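Local coordinates for DUF5012 domain-containing protein (PDB 5FQ8), which is of unknown function but is a Bacteroides lipoprotein with an immunoglobulin-like domain that assembles with an outer membrane protein, at residues Y13-E18 / Y69-E74; F33-Y38 / F81-Y86. All blocks are in the same frame, centred on the assembly; numbering follows the deposited sequence.

Contact 1: Y13-E18 / Y69-E74; sequences YFVTLE and YAAYNE
Val15 and Leu17 both carry a gamma carbon anti to the backbone N (chi1 164° for CG1 of Val15, -175° for CG of Leu17), and from there their methyl groups come down on segment 69-74. The two methyls of Val15 divide the work: CG1 meets CB of Ala71 at 3.7 Å, the one apolar side-chain pair between the segments, while CG2 lies over the backbone, 3.6 Å from O of Tyr72. Two residues on, the CD2 branch of Leu17 settles against the backbone from Tyr69 to Ala71, 4.0 Å from O of Tyr69 and 4.1 Å from CA of Ala70. Near the end of the contact, Asn73 turns its amide toward Tyr13, but the modelled approach is too close for a bond to be read from it; OD1 instead accepts from the backbone N of Asp75 in an Asx turn.

The strands 15-18 and 69-72 run nearly antiparallel, at 161°, with axes 7.4 Å apart, yet they belong to different sheets. This is face-to-face packing across the beta-sandwich of the Ig-like domain, with Met42 and Ile47 beside Val15, and Val51 and Phe81 beside Leu17. Strand 10-19 is an outer strand of its sheet within the chain, and at Tyr13 it pairs in an antiparallel ladder with a strand of the neighbouring outer membrane protein chain, which carries the sheet across the interface. Small and branched aliphatic groups, with alanine as the partner, let the two backbones lie close together; apart from Asn73, which covers the backbone near Tyr13 without a bond that can be read from the model, the adhesion here comes from methyl groups against side chain and main chain rather than from polar bonds.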
loop_
_atom_site.group_PDB
_atom_site.type_symbol
_atom_site.label_atom_id
_atom_site.label_comp_id
_atom_site.label_asym_id
_atom_site.label_seq_id
_atom_site.Cartn_x
_atom_site.Cartn_y
_atom_site.Cartn_z
ATOM N N TYR G 13 -17.649 -42.783 15.026
ATOM C CA TYR G 13 -18.386 -42.581 13.788
ATOM C C TYR G 13 -19.875 -42.705 14.071
ATOM O O TYR G 13 -20.373 -43.802 14.325
ATOM C CB TYR G 13 -17.926 -43.581 12.730
ATOM C CG TYR G 13 -16.493 -43.379 12.311
ATOM C CD1 TYR G 13 -15.457 -43.972 13.015
ATOM C CD2 TYR G 13 -16.175 -42.584 11.218
ATOM C CE1 TYR G 13 -14.153 -43.782 12.644
ATOM C CE2 TYR G 13 -14.871 -42.392 10.839
ATOM C CZ TYR G 13 -13.863 -42.991 11.556
ATOM O OH TYR G 13 -12.558 -42.796 11.177
ATOM N N PHE G 14 -20.588 -41.590 13.992
ATOM C CA PHE G 14 -21.953 -41.553 14.479
ATOM C C PHE G 14 -22.901 -42.289 13.544
ATOM O O PHE G 14 -22.547 -42.694 12.439
ATOM C CB PHE G 14 -22.410 -40.112 14.650
ATOM C CG PHE G 14 -21.832 -39.448 15.843
ATOM C CD1 PHE G 14 -21.893 -40.052 17.070
ATOM C CD2 PHE G 14 -21.206 -38.226 15.734
ATOM C CE1 PHE G 14 -21.357 -39.444 18.173
ATOM C CE2 PHE G 14 -20.667 -37.616 16.827
ATOM C CZ PHE G 14 -20.745 -38.221 18.051
ATOM N N VAL G 15 -24.131 -42.457 14.016
ATOM C CA VAL G 15 -25.200 -43.130 13.291
ATOM C C VAL G 15 -26.171 -42.089 12.761
ATOM O O VAL G 15 -26.464 -41.100 13.436
ATOM C CB VAL G 15 -25.929 -44.136 14.201
ATOM C CG1 VAL G 15 -27.257 -44.535 13.600
ATOM C CG2 VAL G 15 -25.068 -45.356 14.427
ATOM N N THR G 16 -26.662 -42.301 11.549
ATOM C CA THR G 16 -27.715 -41.479 10.980
ATOM C C THR G 16 -29.019 -42.260 11.007
ATOM O O THR G 16 -29.038 -43.443 10.663
ATOM C CB THR G 16 -27.356 -41.073 9.552
ATOM O OG1 THR G 16 -26.330 -40.079 9.590
ATOM C CG2 THR G 16 -28.573 -40.528 8.821
ATOM N N LEU G 17 -30.099 -41.610 11.434
ATOM C CA LEU G 17 -31.406 -42.257 11.519
ATOM C C LEU G 17 -32.467 -41.344 10.923
ATOM O O LEU G 17 -32.620 -40.200 11.360
ATOM C CB LEU G 17 -31.752 -42.617 12.962
ATOM C CG LEU G 17 -33.041 -43.412 13.155
ATOM C CD1 LEU G 17 -32.999 -44.679 12.350
ATOM C CD2 LEU G 17 -33.251 -43.741 14.610
ATOM N N GLU G 18 -33.197 -41.859 9.936
ATOM C CA GLU G 18 -34.235 -41.125 9.227
ATOM C C GLU G 18 -35.568 -41.830 9.403
ATOM O O GLU G 18 -35.675 -43.033 9.156
ATOM C CB GLU G 18 -33.924 -41.021 7.735
ATOM C CG GLU G 18 -32.579 -40.435 7.404
ATOM C CD GLU G 18 -32.102 -40.832 6.031
ATOM O OE1 GLU G 18 -32.795 -41.634 5.374
ATOM O OE2 GLU G 18 -31.033 -40.343 5.612
ATOM N N TYR G 69 -37.830 -45.120 18.459
ATOM C CA TYR G 69 -36.908 -45.743 17.523
ATOM C C TYR G 69 -35.498 -45.265 17.821
ATOM O O TYR G 69 -35.273 -44.066 18.011
ATOM C CB TYR G 69 -37.269 -45.389 16.082
ATOM C CG TYR G 69 -38.617 -45.843 15.610
ATOM C CD1 TYR G 69 -39.759 -45.133 15.929
ATOM C CD2 TYR G 69 -38.749 -46.957 14.802
ATOM C CE1 TYR G 69 -40.988 -45.529 15.478
ATOM C CE2 TYR G 69 -39.974 -47.354 14.350
ATOM C CZ TYR G 69 -41.087 -46.638 14.695
ATOM O OH TYR G 69 -42.307 -47.044 14.242
ATOM N N ALA G 70 -34.547 -46.189 17.840
ATOM C CA ALA G 70 -33.178 -45.802 18.141
ATOM C C ALA G 70 -32.195 -46.746 17.470
ATOM O O ALA G 70 -32.455 -47.939 17.308
ATOM C CB ALA G 70 -32.932 -45.774 19.651
ATOM N N ALA G 71 -31.060 -46.194 17.094
ATOM C CA ALA G 71 -29.954 -46.963 16.560
ATOM C C ALA G 71 -28.702 -46.533 17.294
ATOM O O ALA G 71 -28.578 -45.378 17.702
ATOM C CB ALA G 71 -29.787 -46.750 15.062
ATOM N N TYR G 72 -27.773 -47.461 17.464
ATOM C CA TYR G 72 -26.666 -47.238 18.373
ATOM C C TYR G 72 -25.321 -47.353 17.674
ATOM O O TYR G 72 -25.143 -48.126 16.732
ATOM C CB TYR G 72 -26.726 -48.205 19.542
ATOM C CG TYR G 72 -27.869 -47.938 20.497
ATOM C CD1 TYR G 72 -27.770 -46.946 21.462
ATOM C CD2 TYR G 72 -29.040 -48.679 20.439
ATOM C CE1 TYR G 72 -28.800 -46.696 22.336
ATOM C CE2 TYR G 72 -30.075 -48.432 21.310
ATOM C CZ TYR G 72 -29.949 -47.438 22.256
ATOM O OH TYR G 72 -30.972 -47.179 23.133
ATOM N N ASN G 73 -24.386 -46.552 18.170
ATOM C CA ASN G 73 -23.010 -46.481 17.721
ATOM C C ASN G 73 -22.223 -47.674 18.246
ATOM O O ASN G 73 -22.744 -48.543 18.944
ATOM C CB ASN G 73 -22.398 -45.179 18.224
ATOM C CG ASN G 73 -21.169 -44.783 17.482
ATOM O OD1 ASN G 73 -20.133 -44.530 18.078
ATOM N ND2 ASN G 73 -21.274 -44.709 16.169
ATOM N N GLU G 74 -20.940 -47.716 17.910
ATOM C CA GLU G 74 -20.071 -48.714 18.516
ATOM C C GLU G 74 -19.626 -48.282 19.901
ATOM O O GLU G 74 -19.406 -49.126 20.773
ATOM C CB GLU G 74 -18.866 -48.964 17.620
ATOM C CG GLU G 74 -18.661 -50.406 17.274
ATOM C CD GLU G 74 -18.307 -50.589 15.824
ATOM O OE1 GLU G 74 -19.234 -50.588 14.988
ATOM O OE2 GLU G 74 -17.102 -50.711 15.519
#

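Contact 2: F33-Y38 / F81-Y86; sequences FVEPGY and FTRTVY
The loop 33-38 runs antiparallel to strand 81-86, at 166° end to end, with Phe33 opposite Val85 (CA to CA 8.6 Å), Pro36 opposite Arg83 and Tyr38 opposite Phe81. Between the backbones lies Arg83, extended through its first two torsions and then bent at chi3 (-90°), a turn that presents one face of the guanidinium to the ring of Pro36 and its edge to the polar atoms of the loop. CG of Pro36 sits over the centre of that face, 3.5 Å from CZ of Arg83. At the edge, NH1 of Arg83 forms a salt bridge with OE2 of Glu35 at 2.6 Å; as a hydrogen bond it is bent and weak. The carboxylate and guanidinium planes are turned 38° apart. NH2 of Arg83 points almost straight at O of Gly37, though at 3.3 Å this bond too is weak. The same OE2 of Glu35 accepts from N of Gly37 at 3.1 Å, on its anti side, so one carboxylate oxygen ties the loop to itself and to the strand.

In the beta-sandwich of this Ig-like domain, the loop leads from strand 24-27 of one sheet into strand 38-42 of the other, passing over the side of strand 78-87 on which Phe81, Arg83 and Val85 lie. NE of Arg83 also binds O of Asp22, and OE1 of Glu35 has a partner of its own in Tyr69. A leucine in place of Arg83 would probably leave Glu35 without its opposite charge and the carbonyl of Gly37 without this donor. Hydrophobic pairs flank the arginine: CG2 of Val85 approaches CE1 of Phe33 obliquely at 3.6 Å, and CB of Tyr38 lies at the edge of the Phe81 ring, 3.8 Å from CZ of Phe81.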
loop_
_atom_site.group_PDB
_atom_site.type_symbol
_atom_site.label_atom_id
_atom_site.label_comp_id
_atom_site.label_asym_id
_atom_site.label_seq_id
_atom_site.Cartn_x
_atom_site.Cartn_y
_atom_site.Cartn_z
ATOM N N PHE G 33 -51.751 -51.815 12.747
ATOM C CA PHE G 33 -50.712 -50.803 12.630
ATOM C C PHE G 33 -49.561 -51.350 11.802
ATOM O O PHE G 33 -48.907 -52.317 12.203
ATOM C CB PHE G 33 -50.198 -50.364 13.995
ATOM C CG PHE G 33 -48.917 -49.590 13.920
ATOM C CD1 PHE G 33 -48.917 -48.267 13.531
ATOM C CD2 PHE G 33 -47.707 -50.188 14.224
ATOM C CE1 PHE G 33 -47.741 -47.557 13.459
ATOM C CE2 PHE G 33 -46.530 -49.476 14.151
ATOM C CZ PHE G 33 -46.550 -48.161 13.769
ATOM N N VAL G 34 -49.304 -50.711 10.670
ATOM C CA VAL G 34 -48.243 -51.109 9.762
ATOM C C VAL G 34 -47.088 -50.140 9.924
ATOM O O VAL G 34 -47.270 -48.923 9.806
ATOM C CB VAL G 34 -48.731 -51.128 8.306
ATOM C CG1 VAL G 34 -47.636 -51.665 7.402
ATOM C CG2 VAL G 34 -49.986 -51.959 8.187
ATOM N N GLU G 35 -45.906 -50.676 10.178
ATOM C CA GLU G 35 -44.711 -49.874 10.373
ATOM C C GLU G 35 -44.420 -49.035 9.137
ATOM O O GLU G 35 -44.095 -49.587 8.083
ATOM C CB GLU G 35 -43.528 -50.787 10.705
ATOM C CG GLU G 35 -42.190 -50.086 10.775
ATOM C CD GLU G 35 -42.185 -48.936 11.747
ATOM O OE1 GLU G 35 -42.627 -49.116 12.893
ATOM O OE2 GLU G 35 -41.740 -47.845 11.364
ATOM N N PRO G 36 -44.525 -47.709 9.223
ATOM C CA PRO G 36 -44.252 -46.868 8.045
ATOM C C PRO G 36 -42.844 -46.996 7.497
ATOM O O PRO G 36 -42.654 -46.840 6.286
ATOM C CB PRO G 36 -44.521 -45.455 8.568
ATOM C CG PRO G 36 -45.440 -45.642 9.709
ATOM C CD PRO G 36 -45.017 -46.919 10.355
ATOM N N GLY G 37 -41.852 -47.252 8.337
ATOM C CA GLY G 37 -40.496 -47.505 7.896
ATOM C C GLY G 37 -39.505 -46.498 8.454
ATOM O O GLY G 37 -39.859 -45.460 9.006
ATOM N N TYR G 38 -38.235 -46.833 8.275
ATOM C CA TYR G 38 -37.139 -45.995 8.744
ATOM C C TYR G 38 -35.857 -46.476 8.085
ATOM O O TYR G 38 -35.778 -47.608 7.601
ATOM C CB TYR G 38 -37.009 -46.039 10.267
ATOM C CG TYR G 38 -37.011 -47.440 10.806
ATOM C CD1 TYR G 38 -35.840 -48.160 10.912
ATOM C CD2 TYR G 38 -38.192 -48.047 11.193
ATOM C CE1 TYR G 38 -35.846 -49.439 11.387
ATOM C CE2 TYR G 38 -38.204 -49.319 11.670
ATOM C CZ TYR G 38 -37.031 -50.013 11.767
ATOM O OH TYR G 38 -37.048 -51.295 12.250
ATOM N N PHE G 81 -35.717 -41.122 17.309
ATOM C CA PHE G 81 -36.897 -40.344 16.949
ATOM C C PHE G 81 -38.130 -41.039 17.511
ATOM O O PHE G 81 -38.113 -42.237 17.792
ATOM C CB PHE G 81 -37.008 -40.119 15.427
ATOM C CG PHE G 81 -37.299 -41.357 14.616
ATOM C CD1 PHE G 81 -38.593 -41.812 14.450
ATOM C CD2 PHE G 81 -36.290 -42.016 13.955
ATOM C CE1 PHE G 81 -38.866 -42.929 13.682
ATOM C CE2 PHE G 81 -36.559 -43.129 13.186
ATOM C CZ PHE G 81 -37.852 -43.586 13.051
ATOM N N THR G 82 -39.200 -40.268 17.694
ATOM C CA THR G 82 -40.439 -40.770 18.277
ATOM C C THR G 82 -41.557 -40.809 17.251
ATOM O O THR G 82 -41.668 -39.918 16.408
ATOM C CB THR G 82 -40.911 -39.912 19.445
ATOM O OG1 THR G 82 -39.788 -39.494 20.221
ATOM C CG2 THR G 82 -41.849 -40.717 20.320
ATOM N N ARG G 83 -42.399 -41.830 17.351
ATOM C CA ARG G 83 -43.624 -41.920 16.573
ATOM C C ARG G 83 -44.766 -42.242 17.520
ATOM O O ARG G 83 -44.681 -43.202 18.291
ATOM C CB ARG G 83 -43.510 -42.976 15.479
ATOM C CG ARG G 83 -44.659 -42.972 14.504
ATOM C CD ARG G 83 -44.429 -44.028 13.468
ATOM N NE ARG G 83 -43.689 -43.516 12.325
ATOM C CZ ARG G 83 -42.831 -44.240 11.619
ATOM N NH1 ARG G 83 -42.589 -45.493 11.959
ATOM N NH2 ARG G 83 -42.210 -43.714 10.584
ATOM N N THR G 84 -45.828 -41.442 17.462
ATOM C CA THR G 84 -46.966 -41.553 18.364
ATOM C C THR G 84 -48.187 -42.061 17.614
ATOM O O THR G 84 -48.583 -41.472 16.605
ATOM C CB THR G 84 -47.282 -40.202 18.993
ATOM O OG1 THR G 84 -46.087 -39.638 19.536
ATOM C CG2 THR G 84 -48.297 -40.377 20.090
ATOM N N VAL G 85 -48.794 -43.130 18.115
ATOM C CA VAL G 85 -49.936 -43.760 17.468
ATOM C C VAL G 85 -51.140 -43.634 18.383
ATOM O O VAL G 85 -51.060 -43.992 19.561
ATOM C CB VAL G 85 -49.655 -45.235 17.140
ATOM C CG1 VAL G 85 -50.897 -45.898 16.615
ATOM C CG2 VAL G 85 -48.553 -45.333 16.127
ATOM N N TYR G 86 -52.250 -43.134 17.840
ATOM C CA TYR G 86 -53.486 -42.920 18.579
ATOM C C TYR G 86 -54.580 -43.858 18.082
ATOM O O TYR G 86 -54.672 -44.158 16.891
ATOM C CB TYR G 86 -53.968 -41.476 18.442
ATOM C CG TYR G 86 -52.967 -40.414 18.829
ATOM C CD1 TYR G 86 -52.045 -39.936 17.909
ATOM C CD2 TYR G 86 -52.968 -39.862 20.101
ATOM C CE1 TYR G 86 -51.138 -38.952 18.250
ATOM C CE2 TYR G 86 -52.066 -38.878 20.451
ATOM C CZ TYR G 86 -51.153 -38.428 19.522
ATOM O OH TYR G 86 -50.252 -37.450 19.858
#

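How the contacts relate
Contacts 1 and 2 show how one sandwich domain uses different chemistry at different places. Both reach the same sheet, where strands 63-72 and 78-87 are neighbours, and their centres lie about 17 Å apart. Contact 1 joins strand to strand across the two sheets, mainly through aliphatic groups, with the amide of Asn73 at one end; that end nears the solvent and the partner chain. Contact 2 joins a loop to a strand nearer the centre of the chain, and there a buried charge is paired between hydrophobic flanks. Each is only partly buried. Tyr69 connects them: its ring stacks on Phe81, while its hydroxyl binds Glu35 and, weakly, Arg83.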